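Local coordinates for heme-binding protein A (Haemophilus parasuis 29755, PDB 3TPA) that probably binds glutathione as a periplasmic solute-binding protein of the GbpA family, despite its name as a heme-binding protein, at residues 8-16 / 239-247; 187-195 / 205-216. The protein carries 1 engineered substitution. All blocks are in the same frame, centred on the assembly; numbering follows the deposited sequence. Where two conformers were deposited one is given.

Contact 1 of 2, residues 8-16 / 239-247; sequences NTLVNCIAT and GECDVIDFP
From Val11 to Ile14 the first strand of the chain runs parallel to Val243 and Ile244, Asn12 facing Val243 and Cys13 facing Ile244 with CA atoms 4.9 Å apart; residues 239-247 thus supply an edge strand to the mixed sheet of a solute-binding-protein lobe. The parallel ladder is short, and it illustrates how side chains can carry on a pairing that the backbone gives up. At its start Val11 O accepts two N-H groups, from Asp242 and Val243, both in the carbonyl plane. The Asp242 carboxylate serves as acceptor for the N-H of the same residue: its CG is turned beside its own backbone N (chi1 -66°), and OD2 takes the Val11 N-H through its anti lone pair at 2.8 Å, almost straight at 172°. The same oxygen makes a salt bridge to Arg493, so a backbone amide and a guanidinium group share it. In the middle, Cys13 N donates to Val243 O at 2.9 Å.

The disulfide between Cys13 SG and Cys241 SG locks the segments covalently, two residues past Gly239, where the chain leaves a helix through a Schellman motif. Its S-S torsion of -93° is near the relaxed right angle, and Cys13 CB also lies 4.2 Å from Ile244 CG2. On the face of the sheet that carries Asn12 and Val243, the Asn12 amide oxygen rests against Val243 CB, while Leu10 CD2 meets Val243 CG2 at 4.1 Å.

Where the strands part, Asp245 makes a looser version of the same side-chain-to-backbone link. Its carboxylate lies beside Ile14 and receives the Ala15 N-H weakly on both oxygens, OD1 being the nearer at 2.9 Å. A water completes the link, donating to Asp245 OD2 at 2.6 Å and accepting from Thr16 N.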
loop_
_atom_site.group_PDB
_atom_site.type_symbol
_atom_site.label_atom_id
_atom_site.label_comp_id
_atom_site.label_asym_id
_atom_site.label_seq_id
_atom_site.Cartn_x
_atom_site.Cartn_y
_atom_site.Cartn_z
ATOM N N ASN A 8 4.470 2.753 31.764
ATOM C CA ASN A 8 4.446 3.274 30.406
ATOM C C ASN A 8 3.297 2.664 29.622
ATOM O O ASN A 8 3.304 1.472 29.314
ATOM C CB ASN A 8 5.776 3.002 29.692
ATOM C CG ASN A 8 6.546 1.839 30.300
ATOM O OD1 ASN A 8 6.579 0.737 29.749
ATOM N ND2 ASN A 8 7.167 2.080 31.448
ATOM N N THR A 9 2.299 3.484 29.322
ATOM C CA THR A 9 1.135 3.033 28.575
ATOM C C THR A 9 0.851 3.965 27.408
ATOM O O THR A 9 0.414 5.085 27.614
ATOM C CB THR A 9 -0.102 3.003 29.467
ATOM O OG1 THR A 9 0.098 2.056 30.520
ATOM C CG2 THR A 9 -1.330 2.618 28.659
ATOM N N LEU A 10 1.097 3.499 26.186
ATOM C CA LEU A 10 0.812 4.296 25.009
ATOM C C LEU A 10 -0.674 4.232 24.667
ATOM O O LEU A 10 -1.255 3.151 24.587
ATOM C CB LEU A 10 1.653 3.811 23.819
ATOM C CG LEU A 10 1.571 4.644 22.538
ATOM C CD1 LEU A 10 2.929 4.711 21.875
ATOM C CD2 LEU A 10 0.542 4.077 21.587
ATOM N N VAL A 11 -1.291 5.394 24.477
ATOM C CA VAL A 11 -2.698 5.449 24.087
ATOM C C VAL A 11 -2.836 5.817 22.605
ATOM O O VAL A 11 -2.469 6.921 22.188
ATOM C CB VAL A 11 -3.504 6.426 24.983
ATOM C CG1 VAL A 11 -4.944 6.547 24.494
ATOM C CG2 VAL A 11 -3.471 5.968 26.434
ATOM N N ASN A 12 -3.354 4.877 21.815
ATOM C CA ASN A 12 -3.520 5.059 20.369
ATOM C C ASN A 12 -4.992 5.295 20.082
ATOM O O ASN A 12 -5.815 4.400 20.250
ATOM C CB ASN A 12 -2.999 3.825 19.609
ATOM C CG ASN A 12 -3.059 3.976 18.071
ATOM O OD1 ASN A 12 -3.104 5.074 17.526
ATOM N ND2 ASN A 12 -3.061 2.851 17.380
ATOM N N CYS A 13 -5.331 6.504 19.656
ATOM C CA CYS A 13 -6.735 6.861 19.484
ATOM C C CYS A 13 -7.120 6.738 18.039
ATOM O O CYS A 13 -6.646 7.501 17.198
ATOM C CB CYS A 13 -7.004 8.286 19.972
ATOM S SG CYS A 13 -6.785 8.484 21.734
ATOM N N ILE A 14 -7.989 5.773 17.762
ATOM C CA ILE A 14 -8.349 5.429 16.400
ATOM C C ILE A 14 -9.813 5.713 16.073
ATOM O O ILE A 14 -10.679 5.662 16.942
ATOM C CB ILE A 14 -8.027 3.955 16.116
ATOM C CG1 ILE A 14 -8.684 3.065 17.175
ATOM C CG2 ILE A 14 -6.517 3.745 16.113
ATOM C CD1 ILE A 14 -8.581 1.589 16.870
ATOM N N ALA A 15 -10.077 5.988 14.802
ATOM C CA ALA A 15 -11.391 6.438 14.361
ATOM C C ALA A 15 -12.456 5.346 14.371
ATOM O O ALA A 15 -13.610 5.607 14.703
ATOM C CB ALA A 15 -11.296 7.057 12.987
ATOM N N THR A 16 -12.082 4.125 14.001
ATOM C CA THR A 16 -13.071 3.046 13.941
ATOM C C THR A 16 -12.569 1.752 14.583
ATOM O O THR A 16 -11.367 1.516 14.662
ATOM C CB THR A 16 -13.493 2.766 12.494
ATOM O OG1 THR A 16 -12.348 2.355 11.742
ATOM C CG2 THR A 16 -14.097 4.023 11.849
ATOM N N GLY A 239 -2.817 15.509 25.667
ATOM C CA GLY A 239 -2.069 14.347 26.123
ATOM C C GLY A 239 -2.946 13.190 26.565
ATOM O O GLY A 239 -2.478 12.275 27.236
ATOM N N GLU A 240 -4.224 13.226 26.201
ATOM C CA GLU A 240 -5.129 12.111 26.510
ATOM C C GLU A 240 -5.073 11.068 25.395
ATOM O O GLU A 240 -5.649 9.979 25.499
ATOM C CB GLU A 240 -6.563 12.602 26.729
ATOM C CG GLU A 240 -6.727 13.360 28.041
ATOM C CD GLU A 240 -7.809 14.426 27.992
ATOM O OE1 GLU A 240 -8.898 14.180 27.430
ATOM O OE2 GLU A 240 -7.564 15.523 28.528
ATOM N N CYS A 241 -4.383 11.443 24.319
ATOM C CA CYS A 241 -4.015 10.534 23.239
ATOM C C CYS A 241 -2.532 10.728 22.980
ATOM O O CYS A 241 -2.023 11.857 23.050
ATOM C CB CYS A 241 -4.797 10.853 21.964
ATOM S SG CYS A 241 -6.568 10.481 22.001
ATOM N N ASP A 242 -1.829 9.638 22.683
ATOM C CA ASP A 242 -0.427 9.742 22.267
ATOM C C ASP A 242 -0.270 9.731 20.747
ATOM O O ASP A 242 0.670 10.312 20.218
ATOM C CB ASP A 242 0.394 8.629 22.886
ATOM C CG ASP A 242 0.471 8.753 24.380
ATOM O OD1 ASP A 242 0.937 9.808 24.850
ATOM O OD2 ASP A 242 0.047 7.816 25.078
ATOM N N VAL A 243 -1.191 9.063 20.054
ATOM C CA VAL A 243 -1.169 8.988 18.596
ATOM C C VAL A 243 -2.612 9.092 18.139
ATOM O O VAL A 243 -3.491 8.587 18.815
ATOM C CB VAL A 243 -0.634 7.610 18.091
ATOM C CG1 VAL A 243 -0.358 7.627 16.574
ATOM C CG2 VAL A 243 0.598 7.159 18.863
ATOM N N ILE A 244 -2.859 9.717 16.990
ATOM C CA ILE A 244 -4.188 9.678 16.392
ATOM C C ILE A 244 -4.109 9.292 14.923
ATOM O O ILE A 244 -3.070 9.455 14.278
ATOM C CB ILE A 244 -4.932 11.034 16.519
ATOM C CG1 ILE A 244 -4.223 12.113 15.691
ATOM C CG2 ILE A 244 -5.059 11.444 17.987
ATOM C CD1 ILE A 244 -5.050 13.375 15.488
ATOM N N ASP A 245 -5.210 8.773 14.393
ATOM C CA ASP A 245 -5.284 8.484 12.969
ATOM C C ASP A 245 -6.312 9.396 12.289
ATOM O O ASP A 245 -7.019 10.158 12.952
ATOM C CB ASP A 245 -5.570 6.996 12.710
ATOM C CG ASP A 245 -6.956 6.561 13.151
ATOM O OD1 ASP A 245 -7.665 7.346 13.821
ATOM O OD2 ASP A 245 -7.328 5.406 12.836
ATOM N N PHE A 246 -6.356 9.322 10.962
ATOM C CA PHE A 246 -7.258 10.134 10.136
ATOM C C PHE A 246 -7.499 11.545 10.687
ATOM O O PHE A 246 -8.632 11.935 10.932
ATOM C CB PHE A 246 -8.585 9.394 9.892
ATOM C CG PHE A 246 -8.420 8.094 9.120
ATOM C CD1 PHE A 246 -8.324 8.092 7.740
ATOM C CD2 PHE A 246 -8.331 6.886 9.785
ATOM C CE1 PHE A 246 -8.153 6.888 7.029
ATOM C CE2 PHE A 246 -8.161 5.685 9.085
ATOM C CZ PHE A 246 -8.074 5.684 7.708
ATOM N N PRO A 247 -6.419 12.323 10.858
ATOM C CA PRO A 247 -6.588 13.726 11.234
ATOM C C PRO A 247 -7.326 14.512 10.152
ATOM O O PRO A 247 -7.035 14.335 8.973
ATOM C CB PRO A 247 -5.148 14.232 11.327
ATOM C CG PRO A 247 -4.383 13.356 10.371
ATOM C CD PRO A 247 -5.025 12.001 10.503
HETATM O O HOH W 1 -9.414 3.905 12.513
#

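Contact 2 of 2, residues 187-195 / 205-216; sequences IGTGPFIFQ and YTANVDYWKGKA
A beta hairpin at one margin of the mixed sheet brings these segments together, strand 192-194 running antiparallel to residues 205-207 of strand 202-207. Ile193 and Thr206 form its hydrogen-bonded pair: Ile193 N donates to Thr206 O at 2.7 Å, and Thr206 N returns a bond to Ile193 O. Tyr205 lies beside Phe194 on one face, with Tyr205 CE1 at the edge of the Phe194 ring, while the Tyr205 hydroxyl is hydrogen-bonded to Ala34 O.

Beyond the ladder, Asn208 shows how one side chain can hold a turn against the loop that leads into strand 192-194. With CG anti to the backbone N (chi1 177°), its ND2 reaches Gly190 O at 3.1 Å, the acceptor staying close to the amide plane. Its OD1 accepts from Asp210 N in an Asx turn, and its own backbone N binds Pro191 O, approaching from above the carbonyl plane. Ile193 CD1 packs on Asn208 CA.

The type I turn from Asn208 to Tyr211 brings Tyr211 against Pro191. The two side chains lie alongside each other, and Pro191 CB sits over the aromatic face, 3.9 Å from the ring centroid, in a CH-pi contact; Thr189 O lies at the ring's edge. One water joins the loop at Pro191 to both ends of the 208-216 excursion, donating to Pro191 O and Asn208 O and accepting from Ala216 N at 2.9 Å.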
loop_
_atom_site.group_PDB
_atom_site.type_symbol
_atom_site.label_atom_id
_atom_site.label_comp_id
_atom_site.label_asym_id
_atom_site.label_seq_id
_atom_site.Cartn_x
_atom_site.Cartn_y
_atom_site.Cartn_z
ATOM N N ILE A 187 -2.714 -15.156 18.426
ATOM C CA ILE A 187 -1.522 -15.630 19.125
ATOM C C ILE A 187 -0.410 -15.552 18.100
ATOM O O ILE A 187 -0.523 -16.119 17.019
ATOM C CB ILE A 187 -1.676 -17.105 19.564
ATOM C CG1 ILE A 187 -2.523 -17.218 20.836
ATOM C CG2 ILE A 187 -0.311 -17.785 19.748
ATOM C CD1 ILE A 187 -1.873 -16.601 22.063
ATOM N N GLY A 188 0.669 -14.852 18.421
ATOM C CA GLY A 188 1.782 -14.802 17.502
ATOM C C GLY A 188 3.118 -14.803 18.188
ATOM O O GLY A 188 3.232 -15.149 19.360
ATOM N N THR A 189 4.143 -14.425 17.442
ATOM C CA THR A 189 5.482 -14.364 18.001
ATOM C C THR A 189 5.879 -12.917 18.269
ATOM O O THR A 189 6.990 -12.657 18.717
ATOM C CB THR A 189 6.520 -14.996 17.041
ATOM O OG1 THR A 189 6.503 -14.298 15.786
ATOM C CG2 THR A 189 6.204 -16.469 16.803
ATOM N N GLY A 190 4.957 -11.991 17.991
ATOM C CA GLY A 190 5.261 -10.572 17.942
ATOM C C GLY A 190 5.558 -9.883 19.263
ATOM O O GLY A 190 5.477 -10.486 20.328
ATOM N N PRO A 191 5.910 -8.592 19.189
ATOM C CA PRO A 191 6.352 -7.780 20.336
ATOM C C PRO A 191 5.260 -7.456 21.347
ATOM O O PRO A 191 5.603 -7.085 22.468
ATOM C CB PRO A 191 6.878 -6.493 19.676
ATOM C CG PRO A 191 6.175 -6.434 18.344
ATOM C CD PRO A 191 6.043 -7.868 17.910
ATOM N N PHE A 192 3.988 -7.588 20.975
ATOM C CA PHE A 192 2.895 -7.349 21.913
ATOM C C PHE A 192 1.917 -8.513 21.945
ATOM O O PHE A 192 1.710 -9.200 20.942
ATOM C CB PHE A 192 2.158 -6.038 21.594
ATOM C CG PHE A 192 3.025 -4.813 21.738
ATOM C CD1 PHE A 192 3.195 -4.212 22.975
ATOM C CD2 PHE A 192 3.676 -4.275 20.644
ATOM C CE1 PHE A 192 3.992 -3.093 23.120
ATOM C CE2 PHE A 192 4.483 -3.158 20.777
ATOM C CZ PHE A 192 4.638 -2.566 22.030
ATOM N N ILE A 193 1.334 -8.725 23.122
ATOM C CA ILE A 193 0.358 -9.781 23.370
ATOM C C ILE A 193 -1.050 -9.204 23.483
ATOM O O ILE A 193 -1.294 -8.273 24.257
ATOM C CB ILE A 193 0.680 -10.489 24.689
ATOM C CG1 ILE A 193 2.039 -11.200 24.590
ATOM C CG2 ILE A 193 -0.445 -11.461 25.061
ATOM C CD1 ILE A 193 2.628 -11.583 25.937
ATOM N N PHE A 194 -1.974 -9.744 22.705
ATOM C CA PHE A 194 -3.375 -9.337 22.778
ATOM C C PHE A 194 -3.976 -9.760 24.126
ATOM O O PHE A 194 -4.066 -10.953 24.431
ATOM C CB PHE A 194 -4.133 -9.970 21.603
ATOM C CG PHE A 194 -5.628 -9.759 21.625
ATOM C CD1 PHE A 194 -6.190 -8.582 21.160
ATOM C CD2 PHE A 194 -6.473 -10.768 22.067
ATOM C CE1 PHE A 194 -7.570 -8.402 21.161
ATOM C CE2 PHE A 194 -7.847 -10.599 22.070
ATOM C CZ PHE A 194 -8.400 -9.418 21.620
ATOM N N GLN A 195 -4.396 -8.781 24.921
ATOM C CA GLN A 195 -5.027 -9.066 26.205
ATOM C C GLN A 195 -6.381 -9.738 25.993
ATOM O O GLN A 195 -7.259 -9.185 25.332
ATOM C CB GLN A 195 -5.199 -7.779 27.015
ATOM C CG GLN A 195 -5.057 -7.967 28.516
ATOM C CD GLN A 195 -5.266 -6.679 29.287
ATOM O OE1 GLN A 195 -4.345 -6.168 29.927
ATOM N NE2 GLN A 195 -6.480 -6.144 29.230
ATOM N N TYR A 205 -3.244 -4.272 24.775
ATOM C CA TYR A 205 -2.082 -5.139 24.580
ATOM C C TYR A 205 -1.089 -4.983 25.709
ATOM O O TYR A 205 -1.021 -3.938 26.345
ATOM C CB TYR A 205 -1.333 -4.820 23.274
ATOM C CG TYR A 205 -2.203 -4.781 22.053
ATOM C CD1 TYR A 205 -2.224 -5.836 21.145
ATOM C CD2 TYR A 205 -2.999 -3.688 21.803
ATOM C CE1 TYR A 205 -3.039 -5.794 20.017
ATOM C CE2 TYR A 205 -3.813 -3.634 20.685
ATOM C CZ TYR A 205 -3.828 -4.683 19.796
ATOM O OH TYR A 205 -4.647 -4.607 18.698
ATOM N N THR A 206 -0.297 -6.031 25.911
ATOM C CA THR A 206 0.809 -6.025 26.860
ATOM C C THR A 206 2.094 -6.453 26.176
ATOM O O THR A 206 2.069 -7.288 25.278
ATOM C CB THR A 206 0.539 -7.009 28.006
ATOM O OG1 THR A 206 -0.627 -6.589 28.728
ATOM C CG2 THR A 206 1.730 -7.058 28.949
ATOM N N ALA A 207 3.223 -5.900 26.600
ATOM C CA ALA A 207 4.500 -6.271 26.000
ATOM C C ALA A 207 4.822 -7.751 26.209
ATOM O O ALA A 207 4.576 -8.317 27.275
ATOM C CB ALA A 207 5.626 -5.404 26.551
ATOM N N ASN A 208 5.382 -8.362 25.170
ATOM C CA ASN A 208 5.882 -9.724 25.228
ATOM C C ASN A 208 7.300 -9.748 25.788
ATOM O O ASN A 208 8.243 -9.265 25.152
ATOM C CB ASN A 208 5.872 -10.333 23.824
ATOM C CG ASN A 208 6.444 -11.734 23.788
ATOM O OD1 ASN A 208 6.624 -12.373 24.829
ATOM N ND2 ASN A 208 6.727 -12.226 22.579
ATOM N N VAL A 209 7.464 -10.327 26.974
ATOM C CA VAL A 209 8.777 -10.350 27.609
ATOM C C VAL A 209 9.767 -11.224 26.842
ATOM O O VAL A 209 10.975 -10.982 26.867
ATOM C CB VAL A 209 8.702 -10.857 29.052
ATOM C CG1 VAL A 209 10.108 -10.923 29.656
ATOM C CG2 VAL A 209 7.794 -9.963 29.875
ATOM N N ASP A 210 9.249 -12.236 26.155
ATOM C CA ASP A 210 10.096 -13.225 25.492
ATOM C C ASP A 210 10.445 -12.892 24.043
ATOM O O ASP A 210 11.133 -13.656 23.374
ATOM C CB ASP A 210 9.448 -14.613 25.568
ATOM C CG ASP A 210 9.378 -15.150 26.988
ATOM O OD1 ASP A 210 10.367 -14.992 27.732
ATOM O OD2 ASP A 210 8.332 -15.723 27.362
ATOM N N TYR A 211 9.977 -11.746 23.570
ATOM C CA TYR A 211 10.200 -11.325 22.186
ATOM C C TYR A 211 11.642 -11.486 21.787
ATOM O O TYR A 211 12.542 -11.033 22.493
ATOM C CB TYR A 211 9.768 -9.873 21.978
ATOM C CG TYR A 211 9.708 -9.481 20.518
ATOM C CD1 TYR A 211 9.147 -10.334 19.574
ATOM C CD2 TYR A 211 10.197 -8.264 20.089
ATOM C CE1 TYR A 211 9.081 -9.982 18.242
ATOM C CE2 TYR A 211 10.131 -7.897 18.762
ATOM C CZ TYR A 211 9.581 -8.759 17.842
ATOM O OH TYR A 211 9.522 -8.376 16.520
ATOM N N TRP A 212 11.856 -12.125 20.637
ATOM C CA TRP A 212 13.186 -12.519 20.197
ATOM C C TRP A 212 14.141 -11.348 19.979
ATOM O O TRP A 212 15.349 -11.504 20.132
ATOM C CB TRP A 212 13.118 -13.429 18.941
ATOM C CG TRP A 212 12.418 -12.826 17.743
ATOM C CD1 TRP A 212 11.077 -12.851 17.473
ATOM C CD2 TRP A 212 13.029 -12.119 16.655
ATOM N NE1 TRP A 212 10.814 -12.186 16.297
ATOM C CE2 TRP A 212 11.996 -11.732 15.773
ATOM C CE3 TRP A 212 14.350 -11.762 16.347
ATOM C CZ2 TRP A 212 12.240 -11.014 14.604
ATOM C CZ3 TRP A 212 14.589 -11.044 15.185
ATOM C CH2 TRP A 212 13.538 -10.680 14.328
ATOM N N LYS A 213 13.604 -10.187 19.611
ATOM C CA LYS A 213 14.404 -8.980 19.381
ATOM C C LYS A 213 14.715 -8.248 20.692
ATOM O O LYS A 213 15.412 -7.233 20.694
ATOM C CB LYS A 213 13.655 -8.003 18.456
ATOM C CG LYS A 213 13.917 -8.141 16.969
ATOM C CD LYS A 213 13.069 -7.132 16.189
ATOM C CE LYS A 213 13.883 -6.379 15.158
ATOM N NZ LYS A 213 14.702 -7.310 14.346
ATOM N N GLY A 214 14.188 -8.761 21.799
ATOM C CA GLY A 214 14.270 -8.073 23.075
ATOM C C GLY A 214 12.942 -7.408 23.382
ATOM O O GLY A 214 12.258 -6.941 22.473
ATOM N N LYS A 215 12.579 -7.371 24.659
ATOM C CA LYS A 215 11.298 -6.829 25.100
ATOM C C LYS A 215 11.117 -5.347 24.754
ATOM O O LYS A 215 12.049 -4.560 24.874
ATOM C CB LYS A 215 11.146 -7.033 26.605
ATOM C CG LYS A 215 10.205 -6.051 27.258
ATOM C CD LYS A 215 10.317 -6.092 28.765
ATOM C CE LYS A 215 9.227 -6.962 29.341
ATOM N NZ LYS A 215 7.880 -6.488 28.917
ATOM N N ALA A 216 9.909 -4.983 24.328
ATOM C CA ALA A 216 9.573 -3.605 23.962
ATOM C C ALA A 216 9.685 -2.652 25.143
ATOM O O ALA A 216 9.535 -3.054 26.295
ATOM C CB ALA A 216 8.173 -3.533 23.392
HETATM O O HOH W 2 9.171 -13.724 19.945
HETATM O O HOH W 3 8.172 -7.098 23.472
#

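In the fold
Contacts 1 and 2 sit at the two margins of one five-stranded mixed sheet, whose outermost strands are 192-194 and 243-244. Between them strands 202-207, 220-225 and 9-14 follow in that order, so the chain's first strand lies inside the sheet. Strand 220-225 bridges them: it bonds through Leu221 to Tyr205 of contact 2, and through Arg220, Ile222 and Ser224 to the strand of contact 1. The centres lie about 20 Å apart and the nearest atoms about 6 Å, without touching. Contact 1 spans 222 intervening residues and is closed covalently, whereas contact 2 is a local hairpin held by hydrogen bonds and packing.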